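Local coordinates for protein A49R (Vaccinia virus, PDB 4D5T) that inhibits host NF-kappa-B activation by binding the host protein BTRC, which lessens ubiquitination of the inhibitor NFKBIA and keeps p65/RELA in the cytoplasm, at residues E25-D28 against N29-N33; L140-S143 against N144-E148; E69-N72 against S73-D76. All coordinates share one frame; numbering follows the deposited sequence. Where two conformers were deposited one is given.

Overall arrangement
Each of the three contacts is local, made between residues close in sequence, and together they mark one start, one middle and one end of helices in this all-helical, Bcl-2-like chain. Contact 1 is the N-cap of helix 29-40 and holds a sulfate; contact 3 is the C-terminal end of helix 64-72; contact 2 runs along helix 132-150. Contacts 1 and 3 lie on opposite sides of the chain's centre, their own centres about 33 Å apart. Contact 2 is about 23 Å from contact 1 and about 30 Å from contact 3, centre to centre, and none touches another. Helix 132-150 links contacts 1 and 2: its Lys132 and Arg136 reach residues of contact 1.

Contact 1. Residues E25-D28 against N29-N33; sequences ETID and NDILN. With SO4 (sulfate ion), chain I.
The N-cap of helix 29-40 is formed by Asp28, whose side chain folds forward over the first turn to take the backbone N-H of Asp30. In the conformers given, the bond from Asp30 N to Asp28 OD2 is 3.0 Å long and bent to 145° at the hydrogen, and the donor sits above the carboxylate plane. With CG anti to its own backbone N (chi1 -178°), the Asp28 carboxylate is carried beside the start of the helix. The preceding N-H, of Asn29, goes to a sulfate ion, probably from the crystallisation liquor: Asn29 N meets sulfate O1 at 3.0 Å in an almost straight bond (178°), and Lys132 NZ supplies a further hydrogen bond. Asp28 OD1 lies 3.2 Å from sulfate O1, two acceptors side by side, so the ion is held by Asn29 N and Lys132 and not by the carboxylate. An anion at the N-terminal end of a helix suits the positive end of the helix dipole, and here a carboxylate and a sulfate share the first turn. Asp28 also opens the regular backbone pattern, its O accepting from Leu32 N at 2.9 Å. On the chain just before the cap, Ile27 CG2 packs against Leu32 CB at 4.1 Å and Ile31 CG2 at 4.2 Å, while the Ile27 and Leu32 side chains cross at about a right angle and both touch Asn48.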
loop_
_atom_site.group_PDB
_atom_site.type_symbol
_atom_site.label_atom_id
_atom_site.label_comp_id
_atom_site.label_asym_id
_atom_site.label_seq_id
_atom_site.Cartn_x
_atom_site.Cartn_y
_atom_site.Cartn_z
ATOM N N GLU A 25 12.319 -3.153 12.383
ATOM C CA GLU A 25 13.253 -2.305 13.191
ATOM C C GLU A 25 14.527 -1.868 12.483
ATOM O O GLU A 25 15.121 -0.901 12.907
ATOM C CB GLU A 25 13.650 -2.961 14.505
ATOM C CG GLU A 25 12.464 -3.497 15.233
ATOM C CD GLU A 25 11.375 -2.458 15.505
ATOM O OE1 GLU A 25 11.695 -1.259 15.624
ATOM O OE2 GLU A 25 10.171 -2.820 15.596
ATOM N N THR A 26 14.917 -2.560 11.416
ATOM C CA THR A 26 16.124 -2.258 10.685
ATOM C C THR A 26 15.853 -1.207 9.617
ATOM O O THR A 26 16.800 -0.770 8.970
ATOM C CB THR A 26 16.701 -3.510 10.037
ATOM O OG1 THR A 26 15.844 -3.982 8.994
ATOM C CG2 THR A 26 16.805 -4.668 11.079
ATOM N N ILE A 27 14.598 -0.799 9.432
ATOM C CA ILE A 27 14.331 0.200 8.433
ATOM C C ILE A 27 14.007 1.575 9.043
ATOM O O ILE A 27 13.045 1.752 9.791
ATOM C CB ILE A 27 13.140 -0.200 7.609
ATOM C CG1 ILE A 27 13.307 -1.645 7.140
ATOM C CG2 ILE A 27 12.992 0.750 6.444
ATOM C CD1 ILE A 27 12.035 -2.269 6.596
ATOM N N ASP A 28 14.859 2.540 8.748
ATOM C CA ASP A 28 14.688 3.911 9.210
ATOM C C ASP A 28 13.317 4.429 8.712
ATOM O O ASP A 28 12.919 4.162 7.591
ATOM C CB ASP A 28 15.867 4.800 8.716
ATOM C CG ASP A 28 15.765 6.284 9.230
ATOM O OD1 ASP A 28 16.279 6.546 10.341
ATOM O OD2 ASP A 28 15.185 7.202 8.602
ATOM N N ASN A 29 12.614 5.179 9.548
ATOM C CA ASN A 29 11.306 5.711 9.196
ATOM C C ASN A 29 11.307 6.556 7.957
ATOM O O ASN A 29 10.368 6.471 7.175
ATOM C CB ASN A 29 10.709 6.504 10.378
ATOM C CG ASN A 29 9.219 6.689 10.248
ATOM O OD1 ASN A 29 8.473 5.714 10.127
ATOM N ND2 ASN A 29 8.802 7.926 10.191
ATOM N N ASP A 30 12.341 7.372 7.753
ATOM C CA ASP A 30 12.351 8.248 6.587
ATOM C C ASP A 30 12.510 7.387 5.343
ATOM O O ASP A 30 11.944 7.705 4.292
ATOM C CB ASP A 30 13.413 9.356 6.674
ATOM C CG ASP A 30 13.088 10.422 7.725
ATOM O OD1 ASP A 30 11.887 10.706 8.007
ATOM O OD2 ASP A 30 14.063 11.012 8.258
ATOM N N ILE A 31 13.281 6.296 5.452
ATOM C CA ILE A 31 13.481 5.401 4.303
ATOM C C ILE A 31 12.179 4.631 4.037
ATOM O O ILE A 31 11.766 4.485 2.889
ATOM C CB ILE A 31 14.687 4.471 4.566
ATOM C CG1 ILE A 31 15.969 5.398 4.659
ATOM C CG2 ILE A 31 14.703 3.315 3.542
ATOM C CD1 ILE A 31 17.317 4.738 4.671
ATOM N N LEU A 32 11.499 4.179 5.092
ATOM C CA LEU A 32 10.226 3.494 4.922
ATOM C C LEU A 32 9.228 4.360 4.168
ATOM O O LEU A 32 8.611 3.922 3.182
ATOM C CB LEU A 32 9.660 3.067 6.287
ATOM C CG LEU A 32 8.251 2.491 6.283
ATOM C CD1 LEU A 32 8.186 1.184 5.534
ATOM C CD2 LEU A 32 7.800 2.302 7.720
ATOM N N ASN A 33 9.128 5.612 4.572
ATOM C CA ASN A 33 8.194 6.535 3.917
ATOM C C ASN A 33 8.552 6.854 2.474
ATOM O O ASN A 33 7.668 6.918 1.615
ATOM C CB ASN A 33 8.042 7.817 4.716
ATOM C CG ASN A 33 7.317 7.591 6.044
ATOM O OD1 ASN A 33 6.679 6.540 6.266
ATOM N ND2 ASN A 33 7.489 8.513 6.953
HETATM S S SO4 I . 12.958 5.408 13.357
HETATM O O1 SO4 I . 13.800 5.781 12.186
HETATM O O2 SO4 I . 13.720 4.871 14.492
HETATM O O3 SO4 I . 11.983 4.455 12.889
HETATM O O4 SO4 I . 12.252 6.614 13.826
#

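Contact 2. Residues L140-S143 against N144-E148; sequences LQLS and NDIRE
Gln141 and Asp145, one turn apart on helix 132-150, join through a side-chain hydrogen bond from Gln141 NE2 to Asp145 OD1, 3.0 Å long and 148° at the hydrogen. The amide meets the carboxylate oxygen from above the carboxylate plane, and the two planes are 32° apart. A bend at chi2 (62°) swings the glutamine amide along the helix to its partner. Backbone bonds carry the same spacing: Asn144 N, Asp145 N, Ile146 N and Arg147 N each donate to the carbonyl four residues back, the shortest being Ile146 N to Leu142 O at 2.9 Å. A water makes a second polar cluster, lying 2.7 Å from Ser143 OG; it donates to Asn144 OD1 at 2.6 Å and accepts from Arg147 NH1 at 3.1 Å. Ser143 OG also has weak bonds to Leu13 O and Ser17 OG of helix 9-23. Arg147 bends at chi3 toward the water, while its NE bonds to His10 on that helix. The apolar contact is Leu142 with Ile146: CG of the leucine meets CD1 of the isoleucine at 3.7 Å. The chemistry implies a helix with three differing sides: an apolar face packed on helices 49-61 and 95-109, a polar, water-bridged face against helix 9-23, and the Gln141-Asp145 pair on the more exposed side.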
loop_
_atom_site.group_PDB
_atom_site.type_symbol
_atom_site.label_atom_id
_atom_site.label_comp_id
_atom_site.label_asym_id
_atom_site.label_seq_id
_atom_site.Cartn_x
_atom_site.Cartn_y
_atom_site.Cartn_z
ATOM N N LEU A 140 0.634 -9.342 11.219
ATOM C CA LEU A 140 0.337 -10.792 11.185
ATOM C C LEU A 140 -1.179 -11.003 11.055
ATOM O O LEU A 140 -1.647 -11.822 10.252
ATOM C CB LEU A 140 0.942 -11.467 12.385
ATOM C CG LEU A 140 2.481 -11.411 12.462
ATOM C CD1 LEU A 140 2.935 -12.141 13.703
ATOM C CD2 LEU A 140 3.286 -11.952 11.259
ATOM N N GLN A 141 -1.945 -10.288 11.872
ATOM C CA GLN A 141 -3.399 -10.427 11.798
ATOM C C GLN A 141 -3.941 -10.013 10.442
ATOM O O GLN A 141 -4.884 -10.645 9.954
ATOM C CB GLN A 141 -4.094 -9.608 12.871
ATOM C CG GLN A 141 -5.596 -9.777 12.932
ATOM C CD GLN A 141 -6.016 -11.200 13.250
ATOM O OE1 GLN A 141 -5.742 -11.687 14.325
ATOM N NE2 GLN A 141 -6.686 -11.870 12.309
ATOM N N LEU A 142 -3.432 -8.907 9.917
ATOM C CA LEU A 142 -3.898 -8.411 8.619
ATOM C C LEU A 142 -3.619 -9.425 7.509
ATOM O O LEU A 142 -4.472 -9.676 6.645
ATOM C CB LEU A 142 -3.251 -7.114 8.251
ATOM C CG LEU A 142 -3.657 -6.593 6.873
ATOM C CD1 LEU A 142 -5.153 -6.369 6.764
ATOM C CD2 LEU A 142 -2.960 -5.303 6.606
ATOM N N SER A 143 -2.445 -10.029 7.566
ATOM C CA SER A 143 -2.140 -11.148 6.641
ATOM C C SER A 143 -3.230 -12.258 6.704
ATOM O O SER A 143 -3.697 -12.745 5.685
ATOM C CB SER A 143 -0.749 -11.709 6.980
ATOM O OG SER A 143 -0.451 -12.860 6.181
ATOM N N ASN A 144 -3.603 -12.692 7.909
ATOM C CA ASN A 144 -4.700 -13.658 8.024
ATOM C C ASN A 144 -6.035 -13.164 7.473
ATOM O O ASN A 144 -6.723 -13.917 6.824
ATOM C CB ASN A 144 -4.852 -14.169 9.443
ATOM C CG ASN A 144 -3.650 -14.979 9.899
ATOM O OD1 ASN A 144 -2.990 -15.640 9.119
ATOM N ND2 ASN A 144 -3.383 -14.952 11.195
ATOM N N ASP A 145 -6.365 -11.916 7.698
ATOM C CA ASP A 145 -7.662 -11.341 7.294
ATOM C C ASP A 145 -7.707 -11.241 5.763
ATOM O O ASP A 145 -8.737 -11.546 5.130
ATOM C CB ASP A 145 -7.838 -9.949 7.851
ATOM C CG ASP A 145 -8.059 -9.932 9.358
ATOM O OD1 ASP A 145 -8.315 -10.983 9.926
ATOM O OD2 ASP A 145 -7.930 -8.844 9.927
ATOM N N ILE A 146 -6.571 -10.884 5.140
ATOM C CA ILE A 146 -6.476 -10.839 3.703
ATOM C C ILE A 146 -6.553 -12.252 3.054
ATOM O O ILE A 146 -7.241 -12.464 2.035
ATOM C CB ILE A 146 -5.189 -10.115 3.257
ATOM C CG1 ILE A 146 -5.367 -8.640 3.550
ATOM C CG2 ILE A 146 -4.904 -10.370 1.795
ATOM C CD1 ILE A 146 -4.162 -7.809 3.368
ATOM N N ARG A 147 -5.903 -13.228 3.666
ATOM C CA ARG A 147 -6.041 -14.578 3.190
ATOM C C ARG A 147 -7.505 -15.032 3.187
ATOM O O ARG A 147 -7.955 -15.666 2.233
ATOM C CB ARG A 147 -5.213 -15.542 4.038
ATOM C CG ARG A 147 -3.722 -15.367 3.758
ATOM C CD ARG A 147 -2.845 -16.043 4.767
ATOM N NE ARG A 147 -3.105 -17.469 4.775
ATOM C CZ ARG A 147 -2.438 -18.348 5.507
ATOM N NH1 ARG A 147 -1.488 -17.962 6.359
ATOM N NH2 ARG A 147 -2.763 -19.629 5.410
ATOM N N GLU A 148 -8.187 -14.800 4.318
ATOM C CA GLU A 148 -9.570 -15.212 4.504
ATOM C C GLU A 148 -10.490 -14.524 3.498
ATOM O O GLU A 148 -11.342 -15.169 2.908
ATOM C CB GLU A 148 -9.959 -14.864 5.922
ATOM C CG GLU A 148 -11.266 -15.389 6.430
ATOM C CD GLU A 148 -11.404 -15.044 7.915
ATOM O OE1 GLU A 148 -11.185 -13.847 8.289
ATOM O OE2 GLU A 148 -11.687 -15.966 8.710
HETATM O O HOH W 1 -1.020 -15.167 7.500
#

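Contact 3. Residues E69-N72 against S73-D76; sequences ELIN and SLDD
Ser73 folds its hydroxyl back onto the preceding turn in a short hydrogen bond, Ser73 OG to Leu70 O 2.5 Å, in the carbonyl plane and on a lone pair. The same oxygen takes Ser73 N at 3.0 Å from above that plane, 61° out of it, so one serine grips Leu70 O twice. Its OG stands between the backbone N and the carbonyl carbon (chi1 75°), which turns the hydroxyl toward that oxygen. A weak bond from Ser73 N to Glu69 O, 3.2 Å, keeps a trace of the regular helical spacing. Leu74 N then donates to Ile71 O at 3.0 Å, only three residues back, as the last turn of helix 64-72 tightens and the chain leaves it. Apolar contact is lighter: Leu74 CD1 approaches Leu70 CD2 at 4.2 Å and, more loosely, Ile71 CG1. Beyond this turn Asp75 is the N-cap of helix 76-87, its side chain capping a backbone N just past Asp76; only residues 73-75 separate the two helices. Ile71 and Asp76, one from each of them, both touch Phe114 of helix 112-126, and Asp76 bonds to Tyr118 of that helix.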
loop_
_atom_site.group_PDB
_atom_site.type_symbol
_atom_site.label_atom_id
_atom_site.label_comp_id
_atom_site.label_asym_id
_atom_site.label_seq_id
_atom_site.Cartn_x
_atom_site.Cartn_y
_atom_site.Cartn_z
ATOM N N GLU A 69 -10.780 2.090 -14.595
ATOM C CA GLU A 69 -12.023 2.523 -15.243
ATOM C C GLU A 69 -12.839 3.359 -14.254
ATOM O O GLU A 69 -13.294 4.459 -14.549
ATOM C CB GLU A 69 -12.870 1.300 -15.718
ATOM C CG GLU A 69 -12.510 0.630 -17.041
ATOM C CD GLU A 69 -12.160 1.589 -18.147
ATOM O OE1 GLU A 69 -13.079 2.194 -18.728
ATOM O OE2 GLU A 69 -10.943 1.728 -18.416
ATOM N N LEU A 70 -12.949 2.879 -13.030
ATOM C CA LEU A 70 -13.687 3.630 -12.016
ATOM C C LEU A 70 -13.072 5.037 -11.776
ATOM O O LEU A 70 -13.779 6.063 -11.811
ATOM C CB LEU A 70 -13.742 2.844 -10.698
ATOM C CG LEU A 70 -14.573 3.408 -9.554
ATOM C CD1 LEU A 70 -15.009 2.315 -8.578
ATOM C CD2 LEU A 70 -13.778 4.426 -8.758
ATOM N N ILE A 71 -11.777 5.081 -11.566
ATOM C CA ILE A 71 -11.082 6.338 -11.311
ATOM C C ILE A 71 -11.169 7.302 -12.494
ATOM O O ILE A 71 -11.322 8.499 -12.279
ATOM C CB ILE A 71 -9.626 6.065 -10.886
ATOM C CG1 ILE A 71 -9.607 5.627 -9.419
ATOM C CG2 ILE A 71 -8.779 7.307 -11.017
ATOM C CD1 ILE A 71 -8.452 4.756 -9.083
ATOM N N ASN A 72 -11.142 6.763 -13.715
ATOM C CA ASN A 72 -11.425 7.551 -14.930
ATOM C C ASN A 72 -12.770 8.235 -14.962
ATOM O O ASN A 72 -12.916 9.249 -15.619
ATOM C CB ASN A 72 -11.422 6.686 -16.186
ATOM C CG ASN A 72 -10.044 6.475 -16.741
ATOM O OD1 ASN A 72 -9.059 6.989 -16.188
ATOM N ND2 ASN A 72 -9.954 5.683 -17.808
ATOM N N SER A 73 -13.767 7.652 -14.317
ATOM C CA SER A 73 -15.101 8.240 -14.279
ATOM C C SER A 73 -15.188 9.358 -13.227
ATOM O O SER A 73 -16.163 10.071 -13.190
ATOM C CB SER A 73 -16.128 7.155 -13.977
ATOM O OG SER A 73 -16.095 6.768 -12.606
ATOM N N LEU A 74 -14.175 9.543 -12.387
ATOM C CA LEU A 74 -14.268 10.540 -11.319
ATOM C C LEU A 74 -13.820 11.916 -11.751
ATOM O O LEU A 74 -12.937 12.051 -12.587
ATOM C CB LEU A 74 -13.432 10.122 -10.133
ATOM C CG LEU A 74 -13.770 8.765 -9.502
ATOM C CD1 LEU A 74 -12.869 8.514 -8.297
ATOM C CD2 LEU A 74 -15.230 8.657 -9.117
ATOM N N ASP A 75 -14.421 12.940 -11.168
ATOM C CA ASP A 75 -13.938 14.319 -11.395
ATOM C C ASP A 75 -12.957 14.752 -10.295
ATOM O O ASP A 75 -12.674 14.007 -9.345
ATOM C CB ASP A 75 -15.099 15.317 -11.552
ATOM C CG ASP A 75 -15.965 15.431 -10.314
ATOM O OD1 ASP A 75 -15.487 15.251 -9.167
ATOM O OD2 ASP A 75 -17.154 15.708 -10.482
ATOM N N ASP A 76 -12.394 15.945 -10.455
ATOM C CA ASP A 76 -11.349 16.374 -9.544
ATOM C C ASP A 76 -11.834 16.495 -8.117
ATOM O O ASP A 76 -11.071 16.209 -7.188
ATOM C CB ASP A 76 -10.692 17.673 -10.002
ATOM C CG ASP A 76 -9.494 17.407 -10.886
ATOM O OD1 ASP A 76 -8.407 16.958 -10.362
ATOM O OD2 ASP A 76 -9.675 17.606 -12.103
#